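Local structure of ribose 5-phosphate isomerase (Trypanosoma cruzi, 3M1P) at residues A[20-26]-A[120-125]; A[9-13]-A[67-71]. The protein probably catalyses the interconversion of ribose 5-phosphate and ribulose 5-phosphate, as a type B ribose 5-phosphate isomerase. The protein carries 1 engineered substitution. All blocks are in the same frame, centred on the assembly; numbering follows the deposited sequence.

Contact 1 of 2, residues A[20-26]-A[120-125]; sequences LILYVKE and IREIII
The NE-H of Arg121 points to Glu26 OE1 at 3.0 Å, with a fairly straight bond of 162°. It meets this oxygen from above the carboxylate plane, while OE1 lies close to the guanidinium plane. The same NE makes a weak, bent bond to Glu26 OE2. Arg121 NH2 also faces Glu26 OE2, but that separation is too short to be trusted in detail. The pair is a salt bridge between helix 20-26 and helix 120-125, whose axes cross at -45°.

Arg121 reaches Glu26 by passing over the Tyr23 ring. Its CG stands opposite the backbone N (chi1 -177°) and the chain runs extended to NE. CB sits 3.5 Å from the Tyr23 ring centroid, almost on the normal, in a CH-pi contact. The guanidinium is nearly perpendicular to that ring.

On the side facing the sheet the contact is aliphatic. Leu20 CD2 meets Ile124 CD1 at 3.6 Å, and the two side chains cross at about a right angle. Ile124 CG2 lies 3.9 Å from Val24 CG2. Leu20 and Val24 also touch strand 3-9. The chemistry is therefore layered: an apolar base beside the sheet, then an aromatic face, then an ion pair at the outer border.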
ATOM      1  N   LEU A  20       2.139  -5.076 -19.399  1.00 21.36           N
ATOM      2  CA  LEU A  20       3.389  -4.346 -19.185  1.00 20.71           C
ATOM      3  C   LEU A  20       3.870  -3.665 -20.459  1.00 20.42           C
ATOM      4  O   LEU A  20       4.246  -2.492 -20.427  1.00 19.99           O
ATOM      5  CB  LEU A  20       4.469  -5.286 -18.647  1.00 20.76           C
ATOM      6  CG  LEU A  20       4.081  -6.060 -17.394  1.00 20.74           C
ATOM      7  CD1 LEU A  20       5.156  -7.083 -17.064  1.00 20.87           C
ATOM      8  CD2 LEU A  20       3.811  -5.114 -16.199  1.00 21.39           C
ATOM      9  N   ILE A  21       3.842  -4.406 -21.571  1.00 19.83           N
ATOM     10  CA  ILE A  21       4.196  -3.856 -22.891  1.00 20.30           C
ATOM     11  C   ILE A  21       3.324  -2.629 -23.192  1.00 19.74           C
ATOM     12  O   ILE A  21       3.835  -1.552 -23.513  1.00 19.36           O
ATOM     13  CB  ILE A  21       4.071  -4.929 -24.025  1.00 20.00           C
ATOM     14  CG1 ILE A  21       5.140  -6.011 -23.860  1.00 20.54           C
ATOM     15  CG2 ILE A  21       4.160  -4.275 -25.416  1.00 21.06           C
ATOM     16  CD1 ILE A  21       4.883  -7.296 -24.659  1.00 20.74           C
ATOM     17  N   LEU A  22       2.014  -2.800 -23.035  1.00 19.62           N
ATOM     18  CA  LEU A  22       1.061  -1.709 -23.206  1.00 19.85           C
ATOM     19  C   LEU A  22       1.325  -0.515 -22.273  1.00 19.26           C
ATOM     20  O   LEU A  22       1.317   0.629 -22.725  1.00 19.37           O
ATOM     21  CB  LEU A  22      -0.379  -2.227 -23.061  1.00 19.87           C
ATOM     22  CG  LEU A  22      -1.500  -1.193 -23.215  1.00 20.88           C
ATOM     23  CD1 LEU A  22      -1.481  -0.553 -24.608  1.00 23.02           C
ATOM     24  CD2 LEU A  22      -2.892  -1.781 -22.902  1.00 21.06           C
ATOM     25  N   TYR A  23       1.571  -0.768 -20.985  1.00 18.77           N
ATOM     26  CA  TYR A  23       1.792   0.346 -20.022  1.00 18.54           C
ATOM     27  C   TYR A  23       3.023   1.200 -20.372  1.00 18.32           C
ATOM     28  O   TYR A  23       3.030   2.421 -20.160  1.00 18.23           O
ATOM     29  CB  TYR A  23       1.872  -0.150 -18.560  1.00 17.73           C
ATOM     30  CG  TYR A  23       0.672  -0.971 -18.106  1.00 18.00           C
ATOM     31  CD1 TYR A  23      -0.603  -0.759 -18.665  1.00 17.36           C
ATOM     32  CD2 TYR A  23       0.804  -1.955 -17.126  1.00 16.64           C
ATOM     33  CE1 TYR A  23      -1.698  -1.502 -18.262  1.00 18.58           C
ATOM     34  CE2 TYR A  23      -0.293  -2.705 -16.710  1.00 17.99           C
ATOM     35  CZ  TYR A  23      -1.544  -2.473 -17.286  1.00 18.40           C
ATOM     36  OH  TYR A  23      -2.645  -3.196 -16.894  1.00 16.56           O
ATOM     37  N   VAL A  24       4.052   0.548 -20.905  1.00 18.07           N
ATOM     38  CA  VAL A  24       5.259   1.244 -21.357  1.00 18.28           C
ATOM     39  C   VAL A  24       4.923   2.185 -22.521  1.00 18.73           C
ATOM     40  O   VAL A  24       5.303   3.360 -22.513  1.00 18.21           O
ATOM     41  CB  VAL A  24       6.375   0.235 -21.742  1.00 18.29           C
ATOM     42  CG1 VAL A  24       7.544   0.949 -22.415  1.00 17.48           C
ATOM     43  CG2 VAL A  24       6.842  -0.535 -20.498  1.00 17.36           C
ATOM     44  N   LYS A  25       4.186   1.667 -23.502  1.00 19.42           N
ATOM     45  CA  LYS A  25       3.703   2.494 -24.611  1.00 20.50           C
ATOM     46  C   LYS A  25       2.830   3.647 -24.121  1.00 20.59           C
ATOM     47  O   LYS A  25       2.921   4.757 -24.644  1.00 20.43           O
ATOM     48  CB  LYS A  25       2.942   1.644 -25.633  1.00 20.64           C
ATOM     49  CG  LYS A  25       3.822   0.684 -26.397  1.00 21.43           C
ATOM     50  CD  LYS A  25       3.002  -0.204 -27.293  1.00 23.93           C
ATOM     51  CE  LYS A  25       3.915  -1.031 -28.171  1.00 25.88           C
ATOM     52  NZ  LYS A  25       3.214  -2.262 -28.613  1.00 28.93           N
ATOM     53  N   GLU A  26       2.010   3.392 -23.101  1.00 21.07           N
ATOM     54  CA  GLU A  26       1.110   4.434 -22.582  1.00 21.87           C
ATOM     55  C   GLU A  26       1.847   5.620 -21.974  1.00 21.69           C
ATOM     56  O   GLU A  26       1.332   6.735 -21.998  1.00 21.32           O
ATOM     57  CB  GLU A  26       0.119   3.870 -21.566  1.00 22.63           C
ATOM     58  CG  GLU A  26      -0.901   2.915 -22.144  1.00 24.97           C
ATOM     59  CD  GLU A  26      -2.061   2.708 -21.198  1.00 28.54           C
ATOM     60  OE1 GLU A  26      -2.292   1.563 -20.754  1.00 28.23           O
ATOM     61  OE2 GLU A  26      -2.738   3.714 -20.891  1.00 31.48           O
ATOM     62  N   ILE A 120       0.016  -1.004 -11.028  1.00 12.78           N
ATOM     63  CA  ILE A 120       1.224  -1.356 -11.772  1.00 12.68           C
ATOM     64  C   ILE A 120       1.330  -0.449 -12.991  1.00 13.01           C
ATOM     65  O   ILE A 120       2.392   0.111 -13.262  1.00 13.22           O
ATOM     66  CB  ILE A 120       1.259  -2.861 -12.172  1.00 12.61           C
ATOM     67  CG1 ILE A 120       1.516  -3.725 -10.934  1.00 12.08           C
ATOM     68  CG2 ILE A 120       2.348  -3.116 -13.238  1.00 12.93           C
ATOM     69  CD1 ILE A 120       1.372  -5.257 -11.149  1.00 12.17           C
ATOM     70  N   ARG A 121       0.207  -0.281 -13.690  1.00 13.15           N
ATOM     71  CA  ARG A 121       0.109   0.666 -14.793  1.00 13.78           C
ATOM     72  C   ARG A 121       0.606   2.064 -14.388  1.00 13.71           C
ATOM     73  O   ARG A 121       1.468   2.639 -15.048  1.00 13.59           O
ATOM     74  CB  ARG A 121      -1.332   0.730 -15.323  1.00 13.47           C
ATOM     75  CG  ARG A 121      -1.472   1.657 -16.532  1.00 13.92           C
ATOM     76  CD  ARG A 121      -2.911   1.735 -17.048  1.00 14.67           C
ATOM     77  NE  ARG A 121      -3.020   2.761 -18.085  1.00 19.41           N
ATOM     78  CZ  ARG A 121      -3.202   4.057 -17.847  1.00 21.97           C
ATOM     79  NH1 ARG A 121      -3.308   4.500 -16.604  1.00 22.87           N
ATOM     80  NH2 ARG A 121      -3.266   4.920 -18.858  1.00 25.58           N
ATOM     81  N   GLU A 122       0.065   2.581 -13.282  1.00 13.79           N
ATOM     82  CA  GLU A 122       0.414   3.884 -12.758  1.00 13.47           C
ATOM     83  C   GLU A 122       1.892   3.959 -12.380  1.00 13.35           C
ATOM     84  O   GLU A 122       2.563   4.957 -12.669  1.00 13.39           O
ATOM     85  CB  GLU A 122      -0.455   4.186 -11.536  1.00 14.22           C
ATOM     86  CG  GLU A 122      -0.319   5.596 -10.982  1.00 14.83           C
ATOM     87  CD  GLU A 122      -1.118   5.780  -9.715  1.00 16.22           C
ATOM     88  OE1 GLU A 122      -0.814   5.102  -8.717  1.00 19.23           O
ATOM     89  OE2 GLU A 122      -2.061   6.576  -9.723  1.00 17.26           O
ATOM     90  N   ILE A 123       2.392   2.904 -11.735  1.00 13.25           N
ATOM     91  CA  ILE A 123       3.806   2.804 -11.373  1.00 12.77           C
ATOM     92  C   ILE A 123       4.707   2.897 -12.621  1.00 13.39           C
ATOM     93  O   ILE A 123       5.644   3.697 -12.652  1.00 13.50           O
ATOM     94  CB  ILE A 123       4.083   1.508 -10.585  1.00 12.94           C
ATOM     95  CG1 ILE A 123       3.476   1.592  -9.182  1.00 11.89           C
ATOM     96  CG2 ILE A 123       5.601   1.175 -10.499  1.00 11.74           C
ATOM     97  CD1 ILE A 123       3.448   0.248  -8.477  1.00  8.40           C
ATOM     98  N   ILE A 124       4.417   2.094 -13.643  1.00 13.44           N
ATOM     99  CA  ILE A 124       5.263   2.067 -14.842  1.00 14.28           C
ATOM    100  C   ILE A 124       5.284   3.429 -15.534  1.00 14.56           C
ATOM    101  O   ILE A 124       6.347   3.939 -15.855  1.00 15.33           O
ATOM    102  CB  ILE A 124       4.874   0.901 -15.805  1.00 14.24           C
ATOM    103  CG1 ILE A 124       5.334  -0.425 -15.196  1.00 13.83           C
ATOM    104  CG2 ILE A 124       5.493   1.090 -17.219  1.00 14.09           C
ATOM    105  CD1 ILE A 124       4.729  -1.641 -15.852  1.00 14.83           C
ATOM    106  N   ILE A 125       4.110   4.035 -15.700  1.00 14.32           N
ATOM    107  CA  ILE A 125       3.999   5.342 -16.340  1.00 14.25           C
ATOM    108  C   ILE A 125       4.720   6.434 -15.558  1.00 13.66           C
ATOM    109  O   ILE A 125       5.494   7.199 -16.129  1.00 13.66           O
ATOM    110  CB  ILE A 125       2.501   5.704 -16.622  1.00 14.85           C
ATOM    111  CG1 ILE A 125       1.946   4.796 -17.743  1.00 15.05           C
ATOM    112  CG2 ILE A 125       2.329   7.232 -16.890  1.00 14.71           C
ATOM    113  CD1 ILE A 125       0.401   4.676 -17.786  1.00 14.18           C
TER

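Contact 2 of 2, residues A[9-13]-A[67-71]; sequences TDHPA and LAAGS. Engineered in segment 67-71: Ala69 (natural residue Cys).
Thr9 and Ala68 lie side by side at the C-terminal ends of neighbouring parallel strands, 3-9 and 64-69, in the Rossmann-like alpha/beta fold of this family. In such folds this end of the sheet carries the active site. Ala69 is an engineered residue; the natural one is cysteine.

The polar contacts gather on one carbonyl. Ala68 O receives Asp10 N in a weak hydrogen bond of 3.4 Å. Thr9 CA approaches the same oxygen at 3.1 Å in a CA-H...O contact. The turn after Thr9 has its own bond, Thr9 OG1 to Asp10 O at 3.0 Å. The oxygen OG1 sits between backbone N and carbonyl carbon (chi1 76°), near enough to reach this carbonyl.

The short helical turn that follows adds one apolar pair, Ala13 CB on Ala68 CB at 4.0 Å. Its other approaches are plain van der Waals contacts: Ala13 CB rests on the Ala68 carbonyl, and Pro12 CG faces Gly70 N at 4.1 Å. The Pro12 side chain is also about 5 Å from a bound phosphate ion, probably a crystallisation additive, which may still mark a pocket.

The Asp10 carboxylate is laid against Ala69, and Tyr46 of helix 46-58 also touches Asp10. Asp10 OD1 is buried, and no donor in the model reaches it; its close neighbours here include Ala69 CA at 3.2 Å and Ala69 CB at 3.4 Å.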
ATOM      1  N   THR A   9       9.790 -10.883 -16.675  1.00 20.43           N
ATOM      2  CA  THR A   9       8.878 -11.419 -15.656  1.00 21.83           C
ATOM      3  C   THR A   9       9.338 -12.810 -15.228  1.00 22.90           C
ATOM      4  O   THR A   9      10.218 -13.405 -15.865  1.00 23.01           O
ATOM      5  CB  THR A   9       7.382 -11.528 -16.152  1.00 21.52           C
ATOM      6  OG1 THR A   9       7.232 -12.644 -17.035  1.00 22.26           O
ATOM      7  CG2 THR A   9       6.916 -10.281 -16.856  1.00 20.72           C
ATOM      8  N   ASP A  10       8.758 -13.322 -14.148  1.00 24.11           N
ATOM      9  CA  ASP A  10       8.792 -14.760 -13.898  1.00 25.69           C
ATOM     10  C   ASP A  10       7.423 -15.361 -14.266  1.00 26.21           C
ATOM     11  O   ASP A  10       6.635 -14.706 -14.955  1.00 26.30           O
ATOM     12  CB  ASP A  10       9.264 -15.097 -12.473  1.00 25.77           C
ATOM     13  CG  ASP A  10       8.301 -14.638 -11.396  1.00 28.11           C
ATOM     14  OD1 ASP A  10       7.350 -13.874 -11.692  1.00 28.25           O
ATOM     15  OD2 ASP A  10       8.502 -15.068 -10.233  1.00 31.43           O
ATOM     16  N   HIS A  11       7.149 -16.589 -13.831  1.00 27.06           N
ATOM     17  CA  HIS A  11       5.943 -17.310 -14.260  1.00 28.33           C
ATOM     18  C   HIS A  11       4.597 -16.665 -13.893  1.00 28.68           C
ATOM     19  O   HIS A  11       3.783 -16.462 -14.787  1.00 29.08           O
ATOM     20  CB  HIS A  11       5.990 -18.790 -13.843  1.00 28.82           C
ATOM     21  CG  HIS A  11       6.616 -19.020 -12.502  1.00 31.14           C
ATOM     22  ND1 HIS A  11       5.944 -19.625 -11.460  1.00 33.26           N
ATOM     23  CD2 HIS A  11       7.843 -18.700 -12.025  1.00 32.41           C
ATOM     24  CE1 HIS A  11       6.734 -19.673 -10.401  1.00 34.28           C
ATOM     25  NE2 HIS A  11       7.893 -19.120 -10.719  1.00 34.73           N
ATOM     26  N   PRO A  12       4.357 -16.332 -12.592  1.00 28.94           N
ATOM     27  CA  PRO A  12       3.043 -15.770 -12.266  1.00 29.03           C
ATOM     28  C   PRO A  12       2.743 -14.428 -12.953  1.00 28.97           C
ATOM     29  O   PRO A  12       1.577 -14.150 -13.270  1.00 29.34           O
ATOM     30  CB  PRO A  12       3.088 -15.600 -10.741  1.00 29.32           C
ATOM     31  CG  PRO A  12       4.524 -15.572 -10.380  1.00 29.37           C
ATOM     32  CD  PRO A  12       5.218 -16.423 -11.391  1.00 28.87           C
ATOM     33  N   ALA A  13       3.782 -13.623 -13.187  1.00 28.41           N
ATOM     34  CA  ALA A  13       3.645 -12.320 -13.846  1.00 27.51           C
ATOM     35  C   ALA A  13       3.590 -12.419 -15.372  1.00 27.45           C
ATOM     36  O   ALA A  13       3.326 -11.426 -16.054  1.00 26.87           O
ATOM     37  CB  ALA A  13       4.768 -11.399 -13.423  1.00 27.59           C
ATOM     38  N   LEU A  67      10.690  -5.042 -14.215  1.00 13.73           N
ATOM     39  CA  LEU A  67      10.674  -6.413 -13.730  1.00 13.39           C
ATOM     40  C   LEU A  67       9.428  -6.618 -12.902  1.00 14.08           C
ATOM     41  O   LEU A  67       9.181  -5.878 -11.948  1.00 14.10           O
ATOM     42  CB  LEU A  67      11.939  -6.747 -12.934  1.00 12.36           C
ATOM     43  CG  LEU A  67      13.240  -6.763 -13.748  1.00 11.80           C
ATOM     44  CD1 LEU A  67      14.491  -6.860 -12.832  1.00  8.08           C
ATOM     45  CD2 LEU A  67      13.234  -7.887 -14.805  1.00  9.08           C
ATOM     46  N   ALA A  68       8.621  -7.589 -13.316  1.00 14.89           N
ATOM     47  CA  ALA A  68       7.397  -7.928 -12.613  1.00 15.66           C
ATOM     48  C   ALA A  68       7.491  -9.374 -12.194  1.00 15.98           C
ATOM     49  O   ALA A  68       7.886 -10.232 -12.988  1.00 16.55           O
ATOM     50  CB  ALA A  68       6.178  -7.702 -13.514  1.00 15.65           C
ATOM     51  N   ALA A  69       7.167  -9.642 -10.935  1.00 15.93           N
ATOM     52  CA  ALA A  69       7.169 -10.998 -10.418  1.00 15.88           C
ATOM     53  C   ALA A  69       6.059 -11.143  -9.382  1.00 15.86           C
ATOM     54  O   ALA A  69       5.146 -10.319  -9.330  1.00 16.61           O
ATOM     55  CB  ALA A  69       8.547 -11.353  -9.825  1.00 15.77           C
ATOM     56  N   GLY A  70       6.101 -12.194  -8.575  1.00 16.01           N
ATOM     57  CA  GLY A  70       5.096 -12.383  -7.525  1.00 15.35           C
ATOM     58  C   GLY A  70       5.037 -11.158  -6.627  1.00 15.54           C
ATOM     59  O   GLY A  70       4.021 -10.445  -6.591  1.00 15.87           O
ATOM     60  N   SER A  71       6.147 -10.891  -5.955  0.50 14.79           N
ATOM     61  CA  SER A  71       6.254  -9.794  -5.009  1.00 14.80           C
ATOM     62  C   SER A  71       7.125  -8.640  -5.550  1.00 14.92           C
ATOM     63  O   SER A  71       6.941  -7.478  -5.169  1.00 15.43           O
ATOM     64  CB  SER A  71       6.851 -10.335  -3.716  1.00 14.81           C
ATOM     65  OG  SER A  71       8.147 -10.843  -4.001  1.00 14.55           O
TER

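Overall arrangement
The centres of the two contacts are 15 Å apart, and their segments alternate along the chain: 9-13, 20-26, 67-71, 120-125. Contact 2 lies at the ends of strands 3-9 and 64-69, near the middle of the five-stranded parallel sheet. Contact 1 joins two helices, 17-26 and 117-129, that pack on strands 3-9 and 107-111 respectively. Helix 17-26 is the next helix in the chain after 11-14. Leu20 links the sites: its CD1 is 3.7 Å from Thr9 CG2 and likewise 3.7 Å from Ala68 CB. The strand-end turn thus shares one apolar layer with the helix pair, consistent with one compact alpha/beta domain.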